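PDB 2HIY: hypothetical protein from Streptococcus pneumoniae, which is of unknown function but belongs to the DUF1697 family of conserved bacterial proteins, with a chain built around two four-stranded antiparallel sheets. Local coordinates for residues L9-I14 with P72-F77; D104-T109 with L136-G141; E122-K127 with K150-K155. All coordinates share one frame; numbering follows the deposited sequence.

Contact 1 (L9-I14 with P72-F77); sequences LLVRGI and PFIQSF
Where strand 5-10 runs out into the loop after it, residues 9-14 face the loop 72-77 that leads from helix 56-70 into the neighbouring antiparallel strand 78-81. The two segments run roughly against each other, end-to-end directions 152° apart, and lie closest at Val11 and Phe77, whose CA atoms are 4.8 Å apart. At this end the Leu10 carbonyl O receives a CA-H...O contact from Phe77 CA at 3.4 Å. Leu9 CD1 reaches Phe77 CD1 at 3.6 Å, neither squarely over the ring nor at its rim. Val11 turns CG1 away from its own carbonyl carbon (chi1 -60°), which sets that methyl against both Ile74 CG2, at 3.7 Å, and Phe77 CB. Strand order in this sheet is 39-41, 47-52, 5-10, 78-81, so the contact sits where the adjacent strands 5-10 and 78-81 begin to separate; Leu63 and Phe67 of helix 56-70 cover the apolar side, touching Leu9, Ile74 and Phe77. Further along, Ile14 CG2 packs on Ile74 CG1 and meets the Phe73 ring at its edge, close to the ring plane, 3.9 Å from CE1.

Beyond the strand the backbones part and water fills in for direct bonding. The Arg12 carbonyl O accepts from two waters, one of which also donates to the Ser76 O and the other, 2.8 Å from each acceptor, to the Phe73 O. A third water donates to Ser76 OG and takes a weak bond from Arg12 N. Ser76 OG is also hydrogen-bonded to Arg164 O, while Arg12 CG lies 3.9 Å from Ser76 OG.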
loop_
_atom_site.group_PDB
_atom_site.type_symbol
_atom_site.label_atom_id
_atom_site.label_comp_id
_atom_site.label_asym_id
_atom_site.label_seq_id
_atom_site.Cartn_x
_atom_site.Cartn_y
_atom_site.Cartn_z
ATOM N N LEU D 9 16.250 25.774 4.563
ATOM C CA LEU D 9 15.792 25.533 3.210
ATOM C C LEU D 9 14.910 24.293 3.252
ATOM O O LEU D 9 15.398 23.202 3.554
ATOM C CB LEU D 9 17.028 25.268 2.344
ATOM C CG LEU D 9 16.788 24.825 0.895
ATOM C CD1 LEU D 9 15.969 25.849 0.097
ATOM C CD2 LEU D 9 18.173 24.585 0.223
ATOM N N LEU D 10 13.621 24.469 2.984
ATOM C CA LEU D 10 12.644 23.380 3.101
ATOM C C LEU D 10 12.062 23.099 1.742
ATOM O O LEU D 10 11.680 24.027 1.028
ATOM C CB LEU D 10 11.514 23.769 4.075
ATOM C CG LEU D 10 11.976 24.377 5.400
ATOM C CD1 LEU D 10 10.690 24.730 6.171
ATOM C CD2 LEU D 10 12.873 23.449 6.195
ATOM N N VAL D 11 11.996 21.831 1.375
ATOM C CA VAL D 11 11.429 21.474 0.080
ATOM C C VAL D 11 10.325 20.438 0.274
ATOM O O VAL D 11 10.312 19.695 1.236
ATOM C CB VAL D 11 12.506 20.995 -0.915
ATOM C CG1 VAL D 11 13.562 22.089 -1.172
ATOM C CG2 VAL D 11 13.179 19.751 -0.418
ATOM N N ARG D 12 9.372 20.430 -0.645
ATOM C CA ARG D 12 8.295 19.452 -0.592
ATOM C C ARG D 12 8.477 18.402 -1.669
ATOM O O ARG D 12 9.162 18.637 -2.684
ATOM C CB ARG D 12 6.951 20.158 -0.825
ATOM C CG ARG D 12 6.834 20.744 -2.224
ATOM C CD ARG D 12 5.459 20.644 -2.909
ATOM N NE ARG D 12 4.579 19.594 -2.422
ATOM C CZ ARG D 12 4.268 18.470 -3.073
ATOM N NH1 ARG D 12 3.427 17.615 -2.506
ATOM N NH2 ARG D 12 4.769 18.203 -4.264
ATOM N N GLY D 13 7.848 17.261 -1.449
ATOM C CA GLY D 13 7.673 16.263 -2.474
ATOM C C GLY D 13 8.835 15.333 -2.743
ATOM O O GLY D 13 8.778 14.571 -3.701
ATOM N N ILE D 14 9.881 15.375 -1.917
ATOM C CA ILE D 14 11.051 14.538 -2.194
ATOM C C ILE D 14 11.069 13.223 -1.432
ATOM O O ILE D 14 10.431 13.094 -0.378
ATOM C CB ILE D 14 12.392 15.307 -2.001
ATOM C CG1 ILE D 14 12.712 15.626 -0.533
ATOM C CG2 ILE D 14 12.419 16.564 -2.864
ATOM C CD1 ILE D 14 14.193 15.985 -0.318
ATOM N N PRO D 72 15.261 18.688 -10.825
ATOM C CA PRO D 72 14.231 19.498 -11.475
ATOM C C PRO D 72 12.821 19.269 -10.939
ATOM O O PRO D 72 11.946 20.086 -11.230
ATOM C CB PRO D 72 14.345 19.123 -12.969
ATOM C CG PRO D 72 15.320 18.067 -13.057
ATOM C CD PRO D 72 15.949 17.770 -11.757
ATOM N N PHE D 73 12.594 18.203 -10.180
ATOM C CA PHE D 73 11.310 18.001 -9.498
ATOM C C PHE D 73 11.153 18.878 -8.257
ATOM O O PHE D 73 10.070 18.932 -7.669
ATOM C CB PHE D 73 11.155 16.524 -9.132
ATOM C CG PHE D 73 12.369 15.936 -8.447
ATOM C CD1 PHE D 73 12.552 16.116 -7.078
ATOM C CD2 PHE D 73 13.333 15.219 -9.163
ATOM C CE1 PHE D 73 13.672 15.610 -6.441
ATOM C CE2 PHE D 73 14.438 14.691 -8.517
ATOM C CZ PHE D 73 14.602 14.883 -7.146
ATOM N N ILE D 74 12.217 19.554 -7.831
ATOM C CA ILE D 74 12.093 20.536 -6.733
ATOM C C ILE D 74 11.734 21.871 -7.385
ATOM O O ILE D 74 12.601 22.567 -7.925
ATOM C CB ILE D 74 13.392 20.622 -5.893
ATOM C CG1 ILE D 74 13.658 19.251 -5.218
ATOM C CG2 ILE D 74 13.288 21.767 -4.856
ATOM C CD1 ILE D 74 14.948 19.156 -4.371
ATOM N N GLN D 75 10.446 22.183 -7.394
ATOM C CA GLN D 75 9.913 23.306 -8.153
ATOM C C GLN D 75 9.389 24.449 -7.293
ATOM O O GLN D 75 8.873 25.444 -7.817
ATOM C CB GLN D 75 8.824 22.793 -9.117
ATOM C CG GLN D 75 9.443 21.976 -10.254
ATOM C CD GLN D 75 8.453 21.265 -11.131
ATOM O OE1 GLN D 75 7.267 21.592 -11.151
ATOM N NE2 GLN D 75 8.941 20.284 -11.887
ATOM N N SER D 76 9.523 24.291 -5.980
ATOM C CA SER D 76 9.282 25.364 -5.027
ATOM C C SER D 76 10.159 25.083 -3.826
ATOM O O SER D 76 10.583 23.936 -3.597
ATOM C CB SER D 76 7.803 25.367 -4.576
ATOM O OG SER D 76 7.493 24.250 -3.720
ATOM N N PHE D 77 10.465 26.118 -3.052
ATOM C CA PHE D 77 11.133 25.886 -1.786
ATOM C C PHE D 77 10.854 27.039 -0.849
ATOM O O PHE D 77 10.586 28.160 -1.303
ATOM C CB PHE D 77 12.654 25.660 -1.970
ATOM C CG PHE D 77 13.379 26.793 -2.662
ATOM C CD1 PHE D 77 13.910 27.879 -1.964
ATOM C CD2 PHE D 77 13.636 26.713 -4.020
ATOM C CE1 PHE D 77 14.609 28.900 -2.626
ATOM C CE2 PHE D 77 14.348 27.730 -4.682
ATOM C CZ PHE D 77 14.828 28.823 -3.984
HETATM O O HOH W 1 8.674 23.381 -1.116
HETATM O O HOH W 2 9.703 21.242 -3.938
HETATM O O HOH W 3 9.394 17.609 -5.277
#

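Contact 2 (D104-T109 with L136-G141); sequences DFLFYT and LGIFWG
Strands 104-108 and 137-141 pair antiparallel, their axes 4.5 Å apart at closest approach and their directions 170° apart, with Asp104-Trp140 and Leu106-Ile138 as hydrogen-bonded pairs and Phe105-Phe139 as a non-hydrogen-bonded pair. They are the two central strands of the antiparallel sheet 129-133, 137-142, 102-108, 166-170. A fifth backbone bond, Tyr108 N to Leu136 O at 2.9 Å, extends the pairing to the start of the second strand, where a water bridges Leu136 O and Tyr108 O.

On the face carrying Phe105 and Phe139 the rings form a T-shaped stack: Phe105 directs its CD1-CE1 edge at the face of Phe139, centroids 4.7 Å apart and planes at 74°. Phe105 CG stands anti to the backbone N (chi1 -165°), which carries the ring across to the second strand and leaves CZ 3.5 Å from Gly137 N. Trp96 meets Phe139 edge-to-face, Trp95 also touches Phe139, and Glu88 of helix 82-89 touches both rings. The other face holds Leu106, whose CD2 lies 3.8 Å from Trp140 CE3, and Ile138; Trp140 NE1 is hydrogen-bonded to Glu129. Tyr108 lays its ring flat over the backbone of Gly137 in a CH-pi contact, Gly137 CA standing 3.5 Å from the ring centroid and almost on the ring normal, while Tyr108 OH comes within 3.7 Å of Ile138 CG1.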
loop_
_atom_site.group_PDB
_atom_site.type_symbol
_atom_site.label_atom_id
_atom_site.label_comp_id
_atom_site.label_asym_id
_atom_site.label_seq_id
_atom_site.Cartn_x
_atom_site.Cartn_y
_atom_site.Cartn_z
ATOM N N ASP D 104 -0.122 21.306 12.142
ATOM C CA ASP D 104 0.767 21.463 11.001
ATOM C C ASP D 104 1.079 22.916 10.745
ATOM O O ASP D 104 0.246 23.789 11.018
ATOM C CB ASP D 104 0.119 20.837 9.780
ATOM C CG ASP D 104 -0.128 19.351 9.997
ATOM O OD1 ASP D 104 0.864 18.595 10.110
ATOM O OD2 ASP D 104 -1.302 18.927 10.131
ATOM N N PHE D 105 2.275 23.167 10.200
ATOM C CA PHE D 105 2.607 24.505 9.748
ATOM C C PHE D 105 2.786 24.413 8.237
ATOM O O PHE D 105 3.554 23.574 7.765
ATOM C CB PHE D 105 3.885 25.021 10.394
ATOM C CG PHE D 105 4.065 26.510 10.234
ATOM C CD1 PHE D 105 3.342 27.378 11.024
ATOM C CD2 PHE D 105 4.912 27.037 9.272
ATOM C CE1 PHE D 105 3.495 28.741 10.900
ATOM C CE2 PHE D 105 5.082 28.382 9.148
ATOM C CZ PHE D 105 4.358 29.251 9.961
ATOM N N LEU D 106 2.105 25.282 7.516
ATOM C CA LEU D 106 2.207 25.338 6.055
ATOM C C LEU D 106 3.153 26.488 5.711
ATOM O O LEU D 106 2.741 27.649 5.722
ATOM C CB LEU D 106 0.823 25.591 5.432
ATOM C CG LEU D 106 -0.199 24.443 5.516
ATOM C CD1 LEU D 106 -0.613 24.170 6.968
ATOM C CD2 LEU D 106 -1.449 24.822 4.736
ATOM N N PHE D 107 4.423 26.165 5.450
ATOM C CA PHE D 107 5.408 27.212 5.180
ATOM C C PHE D 107 5.220 27.777 3.781
ATOM O O PHE D 107 5.128 27.032 2.789
ATOM C CB PHE D 107 6.823 26.659 5.228
ATOM C CG PHE D 107 7.361 26.413 6.615
ATOM C CD1 PHE D 107 8.015 27.429 7.321
ATOM C CD2 PHE D 107 7.309 25.126 7.212
ATOM C CE1 PHE D 107 8.567 27.187 8.613
ATOM C CE2 PHE D 107 7.865 24.887 8.480
ATOM C CZ PHE D 107 8.480 25.924 9.167
ATOM N N TYR D 108 5.168 29.103 3.686
ATOM C CA TYR D 108 5.161 29.745 2.391
ATOM C C TYR D 108 6.470 29.475 1.660
ATOM O O TYR D 108 7.489 29.220 2.267
ATOM C CB TYR D 108 4.947 31.243 2.566
ATOM C CG TYR D 108 3.629 31.625 3.234
ATOM C CD1 TYR D 108 2.441 30.932 2.966
ATOM C CD2 TYR D 108 3.576 32.738 4.093
ATOM C CE1 TYR D 108 1.215 31.329 3.586
ATOM C CE2 TYR D 108 2.376 33.129 4.693
ATOM C CZ TYR D 108 1.222 32.441 4.417
ATOM O OH TYR D 108 0.036 32.878 5.010
ATOM N N THR D 109 6.443 29.542 0.337
ATOM C CA THR D 109 7.638 29.354 -0.486
ATOM C C THR D 109 8.012 30.656 -1.194
ATOM O O THR D 109 7.228 31.587 -1.297
ATOM C CB THR D 109 7.392 28.287 -1.542
ATOM O OG1 THR D 109 6.242 28.652 -2.323
ATOM C CG2 THR D 109 7.184 26.897 -0.911
ATOM N N LEU D 136 5.446 33.507 8.282
ATOM C CA LEU D 136 6.155 32.556 7.433
ATOM C C LEU D 136 5.251 31.480 6.861
ATOM O O LEU D 136 5.680 30.679 6.068
ATOM C CB LEU D 136 7.250 31.853 8.217
ATOM C CG LEU D 136 8.397 32.763 8.677
ATOM C CD1 LEU D 136 9.318 32.005 9.653
ATOM C CD2 LEU D 136 9.166 33.270 7.461
ATOM N N GLY D 137 4.006 31.450 7.308
ATOM C CA GLY D 137 3.119 30.401 6.866
ATOM C C GLY D 137 1.896 30.356 7.748
ATOM O O GLY D 137 1.627 31.274 8.517
ATOM N N ILE D 138 1.190 29.236 7.628
ATOM C CA ILE D 138 -0.125 29.083 8.283
ATOM C C ILE D 138 -0.026 28.030 9.375
ATOM O O ILE D 138 0.395 26.897 9.109
ATOM C CB ILE D 138 -1.204 28.620 7.273
ATOM C CG1 ILE D 138 -1.219 29.566 6.073
ATOM C CG2 ILE D 138 -2.591 28.578 7.944
ATOM C CD1 ILE D 138 -2.147 29.120 4.946
ATOM N N PHE D 139 -0.367 28.391 10.621
ATOM C CA PHE D 139 -0.564 27.397 11.666
ATOM C C PHE D 139 -1.940 26.772 11.487
ATOM O O PHE D 139 -2.917 27.505 11.352
ATOM C CB PHE D 139 -0.574 28.068 13.051
ATOM C CG PHE D 139 0.658 28.887 13.388
ATOM C CD1 PHE D 139 1.723 28.287 14.051
ATOM C CD2 PHE D 139 0.726 30.267 13.106
ATOM C CE1 PHE D 139 2.851 29.036 14.416
ATOM C CE2 PHE D 139 1.842 31.008 13.450
ATOM C CZ PHE D 139 2.903 30.388 14.131
ATOM N N TRP D 140 -2.053 25.448 11.533
ATOM C CA TRP D 140 -3.366 24.832 11.288
ATOM C C TRP D 140 -3.517 23.620 12.158
ATOM O O TRP D 140 -2.790 22.607 12.012
ATOM C CB TRP D 140 -3.493 24.496 9.811
ATOM C CG TRP D 140 -4.861 24.281 9.281
ATOM C CD1 TRP D 140 -5.986 23.799 9.921
ATOM C CD2 TRP D 140 -5.261 24.555 7.939
ATOM N NE1 TRP D 140 -7.070 23.755 9.052
ATOM C CE2 TRP D 140 -6.641 24.221 7.826
ATOM C CE3 TRP D 140 -4.590 25.054 6.808
ATOM C CZ2 TRP D 140 -7.354 24.371 6.618
ATOM C CZ3 TRP D 140 -5.297 25.204 5.610
ATOM C CH2 TRP D 140 -6.668 24.866 5.536
ATOM N N GLY D 141 -4.425 23.716 13.132
ATOM C CA GLY D 141 -4.626 22.669 14.135
ATOM C C GLY D 141 -5.948 21.985 13.865
ATOM O O GLY D 141 -6.931 22.629 13.495
HETATM O O HOH W 4 8.169 30.193 4.854
#

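Contact 3 (E122-K127 with K150-K155); sequences ESLELK and KTAYHK
Ala152 presents its CB to the loop 122-127 and is met there by three successive residues. Leu126 CD2 and Glu125 O each approach Ala152 CB to 3.7 Å, and Leu124 adds its own CB at 4.2 Å. Next to Ala152, Lys127 packs by its aliphatic base, CG lying 3.6 Å from Lys150 O; the bend at chi2 (-75°) then takes the rest of the chain away from the contact. One water, donating to both Glu125 O and Lys150 O at 3.0 Å, joins the two backbones.

The loop links helix 114-122 to strand 129-133, and its partner is the first turn of helix 152-156. Thr151 is the N-cap: its OG1 accepts from His154 N at 3.2 Å with an N-H...O angle of 162°, and is also hydrogen-bonded to Tyr148 O. Glu129 of strand 129-133 ties the two segments together: OE2 accepts from Lys127 N and Ala152 N, OE1 from Tyr153 N; a carboxylate at this helix start would probably be favoured by the helix dipole. Trp140 of strand 137-142 touches Leu124 and Leu126. Farther out, the His154 ring meets His70 of the second subunit.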
loop_
_atom_site.group_PDB
_atom_site.type_symbol
_atom_site.label_atom_id
_atom_site.label_comp_id
_atom_site.label_asym_id
_atom_site.label_seq_id
_atom_site.Cartn_x
_atom_site.Cartn_y
_atom_site.Cartn_z
ATOM N N GLU D 122 -9.318 31.363 3.233
ATOM C CA GLU D 122 -10.466 31.984 3.898
ATOM C C GLU D 122 -11.765 31.557 3.265
ATOM O O GLU D 122 -12.816 31.668 3.937
ATOM C CB GLU D 122 -10.356 33.514 3.806
ATOM C CG GLU D 122 -9.407 34.107 4.832
ATOM C CD GLU D 122 -9.208 35.621 4.647
ATOM O OE1 GLU D 122 -9.481 36.170 3.540
ATOM O OE2 GLU D 122 -8.714 36.250 5.599
ATOM N N SER D 123 -11.751 31.130 2.005
ATOM C CA SER D 123 -12.969 30.669 1.308
ATOM C C SER D 123 -13.437 29.290 1.772
ATOM O O SER D 123 -14.554 28.875 1.470
ATOM C CB SER D 123 -12.779 30.634 -0.223
ATOM O OG SER D 123 -12.025 29.492 -0.652
ATOM N N LEU D 124 -12.578 28.558 2.480
ATOM C CA LEU D 124 -12.919 27.209 2.890
ATOM C C LEU D 124 -13.789 27.230 4.154
ATOM O O LEU D 124 -13.536 28.013 5.074
ATOM C CB LEU D 124 -11.646 26.420 3.163
ATOM C CG LEU D 124 -10.599 26.365 2.054
ATOM C CD1 LEU D 124 -9.388 25.568 2.550
ATOM C CD2 LEU D 124 -11.174 25.714 0.791
ATOM N N GLU D 125 -14.793 26.358 4.191
ATOM C CA GLU D 125 -15.594 26.262 5.408
ATOM C C GLU D 125 -14.919 25.338 6.423
ATOM O O GLU D 125 -14.920 24.126 6.260
ATOM C CB GLU D 125 -17.057 25.820 5.142
ATOM C CG GLU D 125 -17.906 25.879 6.443
ATOM C CD GLU D 125 -19.373 25.492 6.269
ATOM O OE1 GLU D 125 -19.691 24.686 5.369
ATOM O OE2 GLU D 125 -20.220 25.990 7.035
ATOM N N LEU D 126 -14.350 25.942 7.456
ATOM C CA LEU D 126 -13.680 25.178 8.509
ATOM C C LEU D 126 -14.679 24.458 9.387
ATOM O O LEU D 126 -15.799 24.941 9.604
ATOM C CB LEU D 126 -12.829 26.102 9.342
ATOM C CG LEU D 126 -11.810 26.933 8.572
ATOM C CD1 LEU D 126 -10.967 27.705 9.565
ATOM C CD2 LEU D 126 -10.910 26.050 7.656
ATOM N N LYS D 127 -14.257 23.312 9.892
ATOM C CA LYS D 127 -15.050 22.520 10.824
ATOM C C LYS D 127 -14.241 22.350 12.124
ATOM O O LYS D 127 -14.017 23.362 12.797
ATOM C CB LYS D 127 -15.496 21.207 10.198
ATOM C CG LYS D 127 -16.450 21.424 8.989
ATOM C CD LYS D 127 -17.825 21.831 9.485
ATOM C CE LYS D 127 -18.842 21.918 8.363
ATOM N NZ LYS D 127 -20.186 22.170 8.982
ATOM N N LYS D 150 -13.595 15.224 8.437
ATOM C CA LYS D 150 -14.548 16.273 8.065
ATOM C C LYS D 150 -13.933 17.660 8.044
ATOM O O LYS D 150 -14.623 18.623 7.740
ATOM C CB LYS D 150 -15.741 16.265 9.021
ATOM C CG LYS D 150 -16.625 14.992 8.933
ATOM C CD LYS D 150 -17.628 14.971 10.125
ATOM C CE LYS D 150 -18.434 13.683 10.197
ATOM N NZ LYS D 150 -19.619 13.722 9.290
ATOM N N THR D 151 -12.639 17.772 8.340
ATOM C CA THR D 151 -12.026 19.084 8.342
ATOM C C THR D 151 -11.756 19.605 6.918
ATOM O O THR D 151 -11.572 18.819 5.966
ATOM C CB THR D 151 -10.677 19.111 9.123
ATOM O OG1 THR D 151 -9.714 18.228 8.520
ATOM C CG2 THR D 151 -10.886 18.774 10.602
ATOM N N ALA D 152 -11.706 20.926 6.782
ATOM C CA ALA D 152 -11.299 21.530 5.516
ATOM C C ALA D 152 -9.867 21.155 5.191
ATOM O O ALA D 152 -9.523 20.982 4.011
ATOM C CB ALA D 152 -11.439 23.035 5.614
ATOM N N TYR D 153 -9.002 21.065 6.195
ATOM C CA TYR D 153 -7.625 20.645 5.960
ATOM C C TYR D 153 -7.588 19.324 5.190
ATOM O O TYR D 153 -6.895 19.209 4.151
ATOM C CB TYR D 153 -6.894 20.503 7.302
ATOM C CG TYR D 153 -5.425 20.219 7.165
ATOM C CD1 TYR D 153 -4.529 21.271 7.038
ATOM C CD2 TYR D 153 -4.920 18.915 7.184
ATOM C CE1 TYR D 153 -3.152 21.046 6.873
ATOM C CE2 TYR D 153 -3.542 18.669 7.013
ATOM C CZ TYR D 153 -2.680 19.739 6.885
ATOM O OH TYR D 153 -1.330 19.463 6.746
ATOM N N HIS D 154 -8.320 18.342 5.681
ATOM C CA HIS D 154 -8.353 17.050 5.020
ATOM C C HIS D 154 -9.083 17.076 3.692
ATOM O O HIS D 154 -8.584 16.504 2.692
ATOM C CB HIS D 154 -9.015 16.030 5.933
ATOM C CG HIS D 154 -9.204 14.711 5.275
ATOM N ND1 HIS D 154 -8.127 13.916 4.926
ATOM C CD2 HIS D 154 -10.319 14.073 4.859
ATOM C CE1 HIS D 154 -8.590 12.828 4.327
ATOM N NE2 HIS D 154 -9.911 12.889 4.286
ATOM N N LYS D 155 -10.289 17.665 3.684
ATOM C CA LYS D 155 -11.156 17.546 2.508
ATOM C C LYS D 155 -10.719 18.369 1.343
ATOM O O LYS D 155 -11.029 17.975 0.199
ATOM C CB LYS D 155 -12.577 17.944 2.852
ATOM C CG LYS D 155 -13.221 16.930 3.795
ATOM C CD LYS D 155 -14.593 17.394 4.241
ATOM C CE LYS D 155 -15.544 17.509 3.071
ATOM N NZ LYS D 155 -16.904 17.882 3.566
HETATM O O HOH W 5 -14.722 21.129 6.022
#

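Overall arrangement
Contacts 1 and 2 belong to the two different antiparallel sheets, which have the same strand order, 2-3-1-4 when each sheet's strands are numbered along the chain, and their centres are 16 Å apart. They touch directly: Leu10 CD1 packs on Phe107 CD2 at 3.6 Å, and Thr109 CB comes to 3.2 Å from Phe77 O. Contact 3 packs against the sheet of contact 2, its centre 15 Å from that of contact 2 and 25 Å from that of contact 1. Tyr153 links it to contact 2, touching Trp140, Leu106 and Asp104, and Trp140 CZ2 packs on Leu126 CD2 at 4.1 Å. Contacts 1 and 3 do not touch, their nearest atoms being about 11 Å apart.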